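Local coordinates for general stress protein 26 (Bacillus anthracis, PDB 3EC6) that binds FAD in a split barrel of the pyridoxamine 5'-phosphate oxidase family, though its precise biological role is unknown, at residues V44-D47 with K52-D55; G18-V23 with V114-N119; T10-Q15 with E38-Y43. All blocks are in the same frame, centred on the assembly; numbering follows the deposited sequence.

Contact 1: residues V44-D47 with K52-D55. With FAD (flavin-adenine dinucleotide), chain B.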
loop_
_atom_site.group_PDB
_atom_site.type_symbol
_atom_site.label_atom_id
_atom_site.label_comp_id
_atom_site.label_asym_id
_atom_site.label_seq_id
_atom_site.Cartn_x
_atom_site.Cartn_y
_atom_site.Cartn_z
ATOM N N VAL A 44 9.672 -7.601 8.971
ATOM C CA VAL A 44 10.297 -6.990 7.782
ATOM C C VAL A 44 11.710 -6.562 8.213
ATOM O O VAL A 44 11.892 -6.000 9.297
ATOM C CB VAL A 44 9.523 -5.746 7.346
ATOM C CG1 VAL A 44 10.249 -5.003 6.230
ATOM C CG2 VAL A 44 8.117 -6.170 6.866
ATOM N N ALA A 45 12.689 -6.848 7.367
ATOM C CA ALA A 45 14.073 -6.454 7.603
ATOM C C ALA A 45 14.281 -5.094 6.998
ATOM O O ALA A 45 13.903 -4.852 5.824
ATOM C CB ALA A 45 15.002 -7.503 6.970
ATOM N N THR A 46 14.882 -4.173 7.761
ATOM C CA THR A 46 15.112 -2.835 7.237
ATOM C C THR A 46 16.308 -2.185 7.927
ATOM O O THR A 46 16.883 -2.772 8.878
ATOM C CB THR A 46 13.820 -1.949 7.248
ATOM O OG1 THR A 46 14.021 -0.833 6.384
ATOM C CG2 THR A 46 13.478 -1.482 8.657
ATOM N N ASP A 47 16.624 -0.971 7.495
ATOM C CA ASP A 47 17.709 -0.204 8.100
ATOM C C ASP A 47 17.121 0.562 9.285
ATOM O O ASP A 47 15.987 1.123 9.212
ATOM C CB ASP A 47 18.229 0.781 7.043
ATOM C CG ASP A 47 19.232 1.784 7.610
ATOM O OD1 ASP A 47 20.425 1.470 7.691
ATOM O OD2 ASP A 47 18.804 2.912 7.963
ATOM N N LYS A 52 10.289 4.559 8.137
ATOM C CA LYS A 52 9.230 3.667 8.641
ATOM C C LYS A 52 9.463 3.376 10.110
ATOM O O LYS A 52 8.528 3.248 10.873
ATOM C CB LYS A 52 9.197 2.341 7.882
ATOM C CG LYS A 52 8.974 2.471 6.397
ATOM C CD LYS A 52 7.634 3.161 6.076
ATOM C CE LYS A 52 6.589 2.231 5.628
ATOM N NZ LYS A 52 5.308 2.954 5.422
ATOM N N ILE A 53 10.727 3.299 10.511
ATOM C CA ILE A 53 11.021 3.112 11.918
ATOM C C ILE A 53 10.621 4.334 12.720
ATOM O O ILE A 53 10.034 4.196 13.777
ATOM C CB ILE A 53 12.517 2.747 12.152
ATOM C CG1 ILE A 53 12.960 1.481 11.375
ATOM C CG2 ILE A 53 12.824 2.656 13.651
ATOM C CD1 ILE A 53 12.261 0.207 11.712
ATOM N N THR A 54 10.931 5.554 12.235
ATOM C CA THR A 54 10.467 6.758 12.903
ATOM C C THR A 54 8.939 6.856 12.974
ATOM O O THR A 54 8.400 7.305 13.991
ATOM C CB THR A 54 11.032 8.003 12.186
ATOM O OG1 THR A 54 12.455 7.855 12.170
ATOM C CG2 THR A 54 10.670 9.314 12.928
ATOM N N ASP A 55 8.276 6.428 11.888
ATOM C CA ASP A 55 6.799 6.427 11.835
ATOM C C ASP A 55 6.313 5.595 13.002
ATOM O O ASP A 55 5.485 6.073 13.802
ATOM C CB ASP A 55 6.229 5.804 10.562
ATOM C CG ASP A 55 6.489 6.603 9.332
ATOM O OD1 ASP A 55 6.855 7.813 9.427
ATOM O OD2 ASP A 55 6.312 6.023 8.255
HETATM P PA FAD B . 13.358 6.069 3.737
HETATM O O1A FAD B . 13.664 6.223 5.219
HETATM O O2A FAD B . 14.569 5.710 2.895
HETATM O O5B FAD B . 12.831 7.473 3.073
HETATM C C5B FAD B . 12.330 7.398 1.759
HETATM C C4B FAD B . 10.911 7.911 1.890
HETATM O O4B FAD B . 10.968 9.335 2.120
HETATM C C3B FAD B . 10.137 7.638 0.604
HETATM O O3B FAD B . 9.277 6.508 0.755
HETATM C C2B FAD B . 9.465 8.983 0.328
HETATM O O2B FAD B . 8.160 9.009 0.883
HETATM C C1B FAD B . 10.329 10.017 1.054
HETATM N N9A FAD B . 11.363 10.585 0.154
HETATM C C8A FAD B . 11.916 9.963 -0.944
HETATM N N7A FAD B . 12.815 10.800 -1.517
HETATM C C5A FAD B . 12.861 11.940 -0.801
HETATM C C6A FAD B . 13.617 13.098 -0.978
HETATM N N6A FAD B . 14.235 13.294 -2.152
HETATM N N1A FAD B . 13.439 14.135 -0.078
HETATM C C2A FAD B . 12.533 14.016 0.974
HETATM N N3A FAD B . 11.787 12.853 1.139
HETATM C C4A FAD B . 11.955 11.827 0.257
HETATM N N1 FAD B . 13.396 -1.788 1.920
HETATM C C2 FAD B . 13.754 -2.419 3.094
HETATM O O2 FAD B . 14.386 -1.726 3.896
HETATM N N3 FAD B . 13.377 -3.715 3.358
HETATM C C4 FAD B . 12.666 -4.442 2.426
HETATM O O4 FAD B . 12.328 -5.634 2.679
HETATM C C4X FAD B . 12.347 -3.843 1.190
HETATM N N5 FAD B . 11.646 -4.579 0.248
HETATM C C5X FAD B . 11.344 -3.974 -0.965
HETATM C C6 FAD B . 10.653 -4.756 -1.911
HETATM C C7 FAD B . 10.320 -4.133 -3.117
HETATM C C7M FAD B . 9.587 -4.960 -4.147
HETATM C C8 FAD B . 10.663 -2.787 -3.372
HETATM C C8M FAD B . 10.289 -2.080 -4.666
HETATM C C9 FAD B . 11.305 -2.012 -2.397
HETATM C C9A FAD B . 11.665 -2.621 -1.180
HETATM N N10 FAD B . 12.327 -1.877 -0.210
HETATM C C10 FAD B . 12.692 -2.509 0.979
HETATM C "C1'" FAD B . 12.593 -0.412 -0.315
HETATM C "C2'" FAD B . 11.542 0.462 0.387
HETATM O "O2'" FAD B . 10.241 0.241 -0.164
HETATM C "C3'" FAD B . 11.905 1.925 0.126
HETATM O "O3'" FAD B . 13.243 2.109 0.620
HETATM C "C4'" FAD B . 10.944 2.879 0.822
HETATM O "O4'" FAD B . 11.113 4.258 0.360
HETATM C "C5'" FAD B . 11.155 2.830 2.346
HETATM O "O5'" FAD B . 10.290 3.775 2.959
HETATM P P FAD B . 10.951 4.598 4.176
HETATM O O1P FAD B . 10.067 5.771 4.585
HETATM O O2P FAD B . 11.443 3.704 5.279
HETATM O O3P FAD B . 12.206 5.094 3.313
#
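T46 and D47, at the end of strand 41-47, meet I53 near the start of helix 51-58, and this meeting helps frame the flavin site of a split-barrel fold of the pyridoxamine 5'-phosphate oxidase type. K52 comes first on the helix. Its backbone N donates to the phosphate oxygen O2P of FAD at 3.2 Å, and K51 N also bonds FAD, so the amino end of the helix probably helps offset the phosphate charge. The side chain of K52 bends past the pyrophosphate, with CG against FAD O2P, and sends NZ to L20 O, T22 OG1 and H29 ND1. I53 follows with the apolar share: its CD1 lies 3.7 Å from T46 CG2 as the two side chains run alongside each other, pointing opposite ways, and CG1, one carbon nearer the backbone, lies against D47 O. D55 does not meet residues 44-47; it forms a salt bridge with R24, which also hydrogen-bonds FAD, and a hydrogen bond with T22 OG1. Threonine suits position 46 because it faces two ways. Its methyl meets I53, while OG1, anti to the backbone N (chi1 -163°), donates to flavin O2 at 2.7 Å. Beside it, A45 O receives N3-H of the flavin at 2.8 Å, almost straight at 175°.

Contact 2: residues G18-V23 with V114-N119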
loop_
_atom_site.group_PDB
_atom_site.type_symbol
_atom_site.label_atom_id
_atom_site.label_comp_id
_atom_site.label_asym_id
_atom_site.label_seq_id
_atom_site.Cartn_x
_atom_site.Cartn_y
_atom_site.Cartn_z
ATOM N N GLY A 18 5.071 -7.361 -0.154
ATOM C CA GLY A 18 3.775 -6.790 0.181
ATOM C C GLY A 18 3.926 -5.294 0.375
ATOM O O GLY A 18 4.976 -4.707 0.041
ATOM N N VAL A 19 2.917 -4.681 0.994
ATOM C CA VAL A 19 2.935 -3.245 1.265
ATOM C C VAL A 19 2.800 -3.025 2.755
ATOM O O VAL A 19 1.879 -3.584 3.355
ATOM C CB VAL A 19 1.746 -2.559 0.575
ATOM C CG1 VAL A 19 1.764 -1.091 0.862
ATOM C CG2 VAL A 19 1.819 -2.820 -0.985
ATOM N N LEU A 20 3.715 -2.249 3.340
ATOM C CA LEU A 20 3.620 -1.871 4.751
ATOM C C LEU A 20 3.201 -0.416 4.817
ATOM O O LEU A 20 3.928 0.464 4.297
ATOM C CB LEU A 20 5.016 -2.015 5.384
ATOM C CG LEU A 20 5.143 -1.546 6.849
ATOM C CD1 LEU A 20 4.195 -2.341 7.793
ATOM C CD2 LEU A 20 6.611 -1.675 7.372
ATOM N N SER A 21 2.059 -0.160 5.443
ATOM C CA SER A 21 1.593 1.241 5.578
ATOM C C SER A 21 1.678 1.662 7.043
ATOM O O SER A 21 1.400 0.901 7.974
ATOM C CB SER A 21 0.134 1.308 5.149
ATOM O OG SER A 21 0.050 0.809 3.807
ATOM N N THR A 22 2.069 2.914 7.241
ATOM C CA THR A 22 2.229 3.537 8.548
ATOM C C THR A 22 1.623 4.926 8.479
ATOM O O THR A 22 1.150 5.373 7.403
ATOM C CB THR A 22 3.743 3.710 8.884
ATOM O OG1 THR A 22 4.399 4.328 7.745
ATOM C CG2 THR A 22 4.404 2.345 9.172
ATOM N N VAL A 23 1.531 5.583 9.648
ATOM C CA VAL A 23 1.133 6.996 9.716
ATOM C C VAL A 23 2.366 7.838 9.999
ATOM O O VAL A 23 3.142 7.494 10.900
ATOM C CB VAL A 23 0.111 7.230 10.829
ATOM C CG1 VAL A 23 -0.281 8.736 10.884
ATOM C CG2 VAL A 23 -1.088 6.365 10.626
ATOM N N VAL A 114 17.679 -4.115 11.496
ATOM C CA VAL A 114 16.696 -4.429 12.548
ATOM C C VAL A 114 15.516 -5.054 11.852
ATOM O O VAL A 114 15.363 -4.973 10.613
ATOM C CB VAL A 114 16.220 -3.163 13.311
ATOM C CG1 VAL A 114 17.405 -2.530 14.046
ATOM C CG2 VAL A 114 15.570 -2.130 12.351
ATOM N N LEU A 115 14.663 -5.667 12.654
ATOM C CA LEU A 115 13.389 -6.188 12.148
ATOM C C LEU A 115 12.229 -5.334 12.670
ATOM O O LEU A 115 12.201 -4.942 13.836
ATOM C CB LEU A 115 13.165 -7.644 12.592
ATOM C CG LEU A 115 14.114 -8.678 11.981
ATOM C CD1 LEU A 115 13.987 -9.981 12.791
ATOM C CD2 LEU A 115 13.827 -8.896 10.506
ATOM N N ILE A 116 11.260 -5.072 11.785
ATOM C CA ILE A 116 9.972 -4.572 12.265
ATOM C C ILE A 116 9.078 -5.802 12.504
ATOM O O ILE A 116 8.895 -6.621 11.616
ATOM C CB ILE A 116 9.349 -3.709 11.223
ATOM C CG1 ILE A 116 10.215 -2.491 10.957
ATOM C CG2 ILE A 116 7.951 -3.316 11.700
ATOM C CD1 ILE A 116 9.684 -1.629 9.769
ATOM N N LYS A 117 8.580 -5.941 13.740
ATOM C CA LYS A 117 7.767 -7.061 14.166
ATOM C C LYS A 117 6.329 -6.590 14.159
ATOM O O LYS A 117 5.988 -5.578 14.758
ATOM C CB LYS A 117 8.164 -7.470 15.596
ATOM C CG LYS A 117 7.200 -8.493 16.174
ATOM C CD LYS A 117 7.733 -8.993 17.509
ATOM C CE LYS A 117 6.757 -9.924 18.195
ATOM N NZ LYS A 117 7.260 -10.305 19.544
ATOM N N ILE A 118 5.444 -7.297 13.476
ATOM C CA ILE A 118 4.043 -6.842 13.383
ATOM C C ILE A 118 3.186 -7.898 14.067
ATOM O O ILE A 118 3.082 -9.054 13.601
ATOM C CB ILE A 118 3.609 -6.692 11.910
ATOM C CG1 ILE A 118 4.392 -5.587 11.268
ATOM C CG2 ILE A 118 2.102 -6.298 11.846
ATOM C CD1 ILE A 118 4.458 -5.687 9.809
ATOM N N ASN A 119 2.603 -7.512 15.196
ATOM C CA ASN A 119 1.748 -8.408 15.981
ATOM C C ASN A 119 0.330 -8.212 15.515
ATOM O O ASN A 119 -0.234 -7.154 15.748
ATOM C CB ASN A 119 1.821 -8.104 17.474
ATOM C CG ASN A 119 3.016 -8.730 18.115
ATOM O OD1 ASN A 119 4.018 -8.075 18.339
ATOM N ND2 ASN A 119 2.933 -10.029 18.370
#
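L20 reaches across the protein interior to I116 and I118, touching one with each of its two methyl groups. Its CB points from strand 17-24 toward strand 113-126 but makes no contact with residues 114-119. CG is set anti to the backbone N (chi1 175°), which carries the branch point away from its own strand and into the core and lets both arms arrive at the far wall. CD1 lies 3.9 Å from I118 CD1, the two side chains passing alongside, oppositely directed. CD2 meets I116 CD1, also at 3.9 Å, and here the side chains approach tip to tip. Both isoleucines have CD1 extended beyond CG1, and this length helps span the gap, for the backbones stand well apart: L20 CA and I118 CA are 10.0 Å from each other, with no hydrogen bond between the segments.

The two strands are thus separate walls of the curled antiparallel sheet that forms the split barrel, and their aliphatic side chains fill its core. Alternation along each strand explains the choice of residues. V19, S21 and V23 turn from L20 to the opposite side and pack on the second subunit; S21 OG bonds S30 OG of its own chain and S30 OG of the second subunit. On strand 113-126, I116 faces inward and touches I53 and I56 of helix 51-58, whereas K117 turns outward beside V41 and Y43, where its charged end can lie away from the apolar interior. The backbone of L20 hydrogen-bonds that of A31, joining strand 17-24 to strand 27-38.

Contact 3: residues T10-Q15 with E38-Y43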
loop_
_atom_site.group_PDB
_atom_site.type_symbol
_atom_site.label_atom_id
_atom_site.label_comp_id
_atom_site.label_asym_id
_atom_site.label_seq_id
_atom_site.Cartn_x
_atom_site.Cartn_y
_atom_site.Cartn_z
ATOM N N THR A 10 -1.102 -20.008 3.726
ATOM C CA THR A 10 -0.833 -20.212 2.284
ATOM C C THR A 10 -0.323 -18.883 1.701
ATOM O O THR A 10 0.741 -18.828 1.037
ATOM C CB THR A 10 -2.103 -20.714 1.552
ATOM O OG1 THR A 10 -2.498 -22.015 2.042
ATOM C CG2 THR A 10 -1.896 -20.785 0.058
ATOM N N ILE A 11 -1.053 -17.800 2.015
ATOM C CA ILE A 11 -0.669 -16.478 1.526
ATOM C C ILE A 11 0.631 -16.060 2.138
ATOM O O ILE A 11 1.555 -15.638 1.437
ATOM C CB ILE A 11 -1.788 -15.405 1.739
ATOM C CG1 ILE A 11 -3.051 -15.743 0.925
ATOM C CG2 ILE A 11 -1.283 -14.014 1.361
ATOM C CD1 ILE A 11 -2.842 -15.717 -0.585
ATOM N N ILE A 12 0.728 -16.140 3.466
ATOM C CA ILE A 12 1.938 -15.791 4.160
ATOM C C ILE A 12 3.142 -16.700 3.688
ATOM O O ILE A 12 4.253 -16.230 3.690
ATOM C CB ILE A 12 1.706 -15.772 5.711
ATOM C CG1 ILE A 12 0.733 -14.642 6.099
ATOM C CG2 ILE A 12 3.008 -15.561 6.518
ATOM C CD1 ILE A 12 0.129 -14.926 7.491
ATOM N N GLN A 13 2.887 -17.934 3.241
ATOM C CA GLN A 13 3.982 -18.861 2.847
ATOM C C GLN A 13 4.363 -18.693 1.375
ATOM O O GLN A 13 5.319 -19.347 0.900
ATOM C CB GLN A 13 3.628 -20.332 3.154
ATOM C CG GLN A 13 2.613 -20.962 2.168
ATOM C CD GLN A 13 2.118 -22.382 2.562
ATOM O OE1 GLN A 13 1.499 -23.099 1.740
ATOM N NE2 GLN A 13 2.385 -22.782 3.822
ATOM N N GLY A 14 3.614 -17.838 0.658
ATOM C CA GLY A 14 3.860 -17.610 -0.777
ATOM C C GLY A 14 4.846 -16.480 -1.052
ATOM O O GLY A 14 5.846 -16.293 -0.306
ATOM N N GLN A 15 4.612 -15.721 -2.120
ATOM C CA GLN A 15 5.575 -14.635 -2.405
ATOM C C GLN A 15 5.706 -13.622 -1.269
ATOM O O GLN A 15 4.782 -13.348 -0.532
ATOM C CB GLN A 15 5.378 -13.952 -3.777
ATOM C CG GLN A 15 6.726 -13.433 -4.412
ATOM C CD GLN A 15 7.042 -11.928 -4.123
ATOM O OE1 GLN A 15 8.201 -11.546 -3.870
ATOM N NE2 GLN A 15 6.012 -11.091 -4.171
ATOM N N GLU A 38 6.780 -15.659 11.660
ATOM C CA GLU A 38 6.763 -16.781 12.586
ATOM C C GLU A 38 5.324 -16.967 12.980
ATOM O O GLU A 38 4.747 -16.124 13.659
ATOM C CB GLU A 38 7.613 -16.466 13.765
ATOM C CG GLU A 38 9.036 -16.855 13.443
ATOM C CD GLU A 38 9.849 -17.031 14.686
ATOM O OE1 GLU A 38 9.433 -16.496 15.750
ATOM O OE2 GLU A 38 10.908 -17.693 14.604
ATOM N N ASP A 39 4.757 -18.074 12.520
ATOM C CA ASP A 39 3.313 -18.259 12.600
ATOM C C ASP A 39 2.622 -17.028 11.979
ATOM O O ASP A 39 2.881 -16.698 10.815
ATOM C CB ASP A 39 2.895 -18.525 14.035
ATOM C CG ASP A 39 3.374 -19.894 14.517
ATOM O OD1 ASP A 39 3.245 -20.882 13.745
ATOM O OD2 ASP A 39 3.878 -19.952 15.651
ATOM N N PHE A 40 1.726 -16.374 12.714
ATOM C CA PHE A 40 1.002 -15.249 12.085
ATOM C C PHE A 40 1.644 -13.904 12.357
ATOM O O PHE A 40 1.159 -12.876 11.898
ATOM C CB PHE A 40 -0.480 -15.215 12.537
ATOM C CG PHE A 40 -1.263 -16.422 12.077
ATOM C CD1 PHE A 40 -1.538 -16.615 10.727
ATOM C CD2 PHE A 40 -1.670 -17.388 13.008
ATOM C CE1 PHE A 40 -2.211 -17.730 10.295
ATOM C CE2 PHE A 40 -2.376 -18.528 12.577
ATOM C CZ PHE A 40 -2.645 -18.684 11.217
ATOM N N VAL A 41 2.784 -13.919 13.039
ATOM C CA VAL A 41 3.535 -12.691 13.306
ATOM C C VAL A 41 4.433 -12.378 12.133
ATOM O O VAL A 41 5.207 -13.233 11.690
ATOM C CB VAL A 41 4.379 -12.819 14.623
ATOM C CG1 VAL A 41 5.237 -11.576 14.817
ATOM C CG2 VAL A 41 3.411 -13.035 15.839
ATOM N N LEU A 42 4.330 -11.160 11.594
ATOM C CA LEU A 42 5.085 -10.834 10.366
ATOM C C LEU A 42 6.319 -10.035 10.781
ATOM O O LEU A 42 6.351 -9.369 11.806
ATOM C CB LEU A 42 4.256 -9.977 9.363
ATOM C CG LEU A 42 2.991 -10.700 8.901
ATOM C CD1 LEU A 42 2.223 -9.770 7.969
ATOM C CD2 LEU A 42 3.308 -11.990 8.175
ATOM N N TYR A 43 7.366 -10.137 9.962
ATOM C CA TYR A 43 8.611 -9.380 10.233
ATOM C C TYR A 43 9.128 -8.803 8.917
ATOM O O TYR A 43 9.019 -9.454 7.875
ATOM C CB TYR A 43 9.723 -10.297 10.766
ATOM C CG TYR A 43 9.458 -10.899 12.155
ATOM C CD1 TYR A 43 9.873 -10.208 13.314
ATOM C CD2 TYR A 43 8.757 -12.102 12.298
ATOM C CE1 TYR A 43 9.624 -10.733 14.623
ATOM C CE2 TYR A 43 8.478 -12.609 13.571
ATOM C CZ TYR A 43 8.912 -11.934 14.715
ATOM O OH TYR A 43 8.654 -12.415 15.990
#
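The ring of F40 presents its edge to I12: the methyl CD1 of I12 sits near the ring plane, 4.0 Å from F40 CD1, and the two side chains cross at about a right angle. The same phenylalanine also touches K5, I8 and T9, so it lies along the helix 4-13 and not against I12 alone. The second flat group, the ring of Y43, belongs to another neighbourhood; it has E38 N in plane at its edge and meets the ring of F96.

I12 serves two partners because it branches at CB. While CG1 leads to F40, CG2 is anti to the backbone N (chi1 -66° for CG1) and arrives 3.9 Å from L42 CD2, the leucine crossing it at a slant. L42 also rests on F35 and H37, and I12 touches H37 as well, which joins the helix to the strand 27-38 beside it.

The residues facing the helix are carried by a beta hairpin whose tight type II' turn runs from E38 to V41. E38 N bonds V41 O at 2.9 Å, and V41 N returns the bond to E38 O at 3.0 Å. D39 takes a positive phi (52°), more often seen for glycine, and its carboxylate suits the exposed bend. Outside the turn, E38 forms a salt bridge with K95.

Between residues 10-15 and 38-43 no hydrogen bond is made. With the turn's own backbone bonds holding its shape, this contact rests largely on dispersion and on covering apolar carbons, methyls and the F40 ring edge among them, so it depends on the fit of shapes and not on directed bonds.

Overall arrangement
From the N terminus, residues 10-15 open contact 3 and 18-23 open contact 2 almost at once. Contact 3 closes at the hairpin 38-43, before contact 2 finds its partner, so the two cross along the chain. Contact 1 then forms its short loop between 44-47 and 52-55, in series with contact 3 and nested within the long loop that contact 2 closes at 114-119. Strand 41-47 carries both contacts 3 and 1, about 18 Å apart between centres, and pairs with strand 113-126 of contact 2. Together they tie the first helix, the barrel core and the FAD-binding helix 51-58 to one sheet.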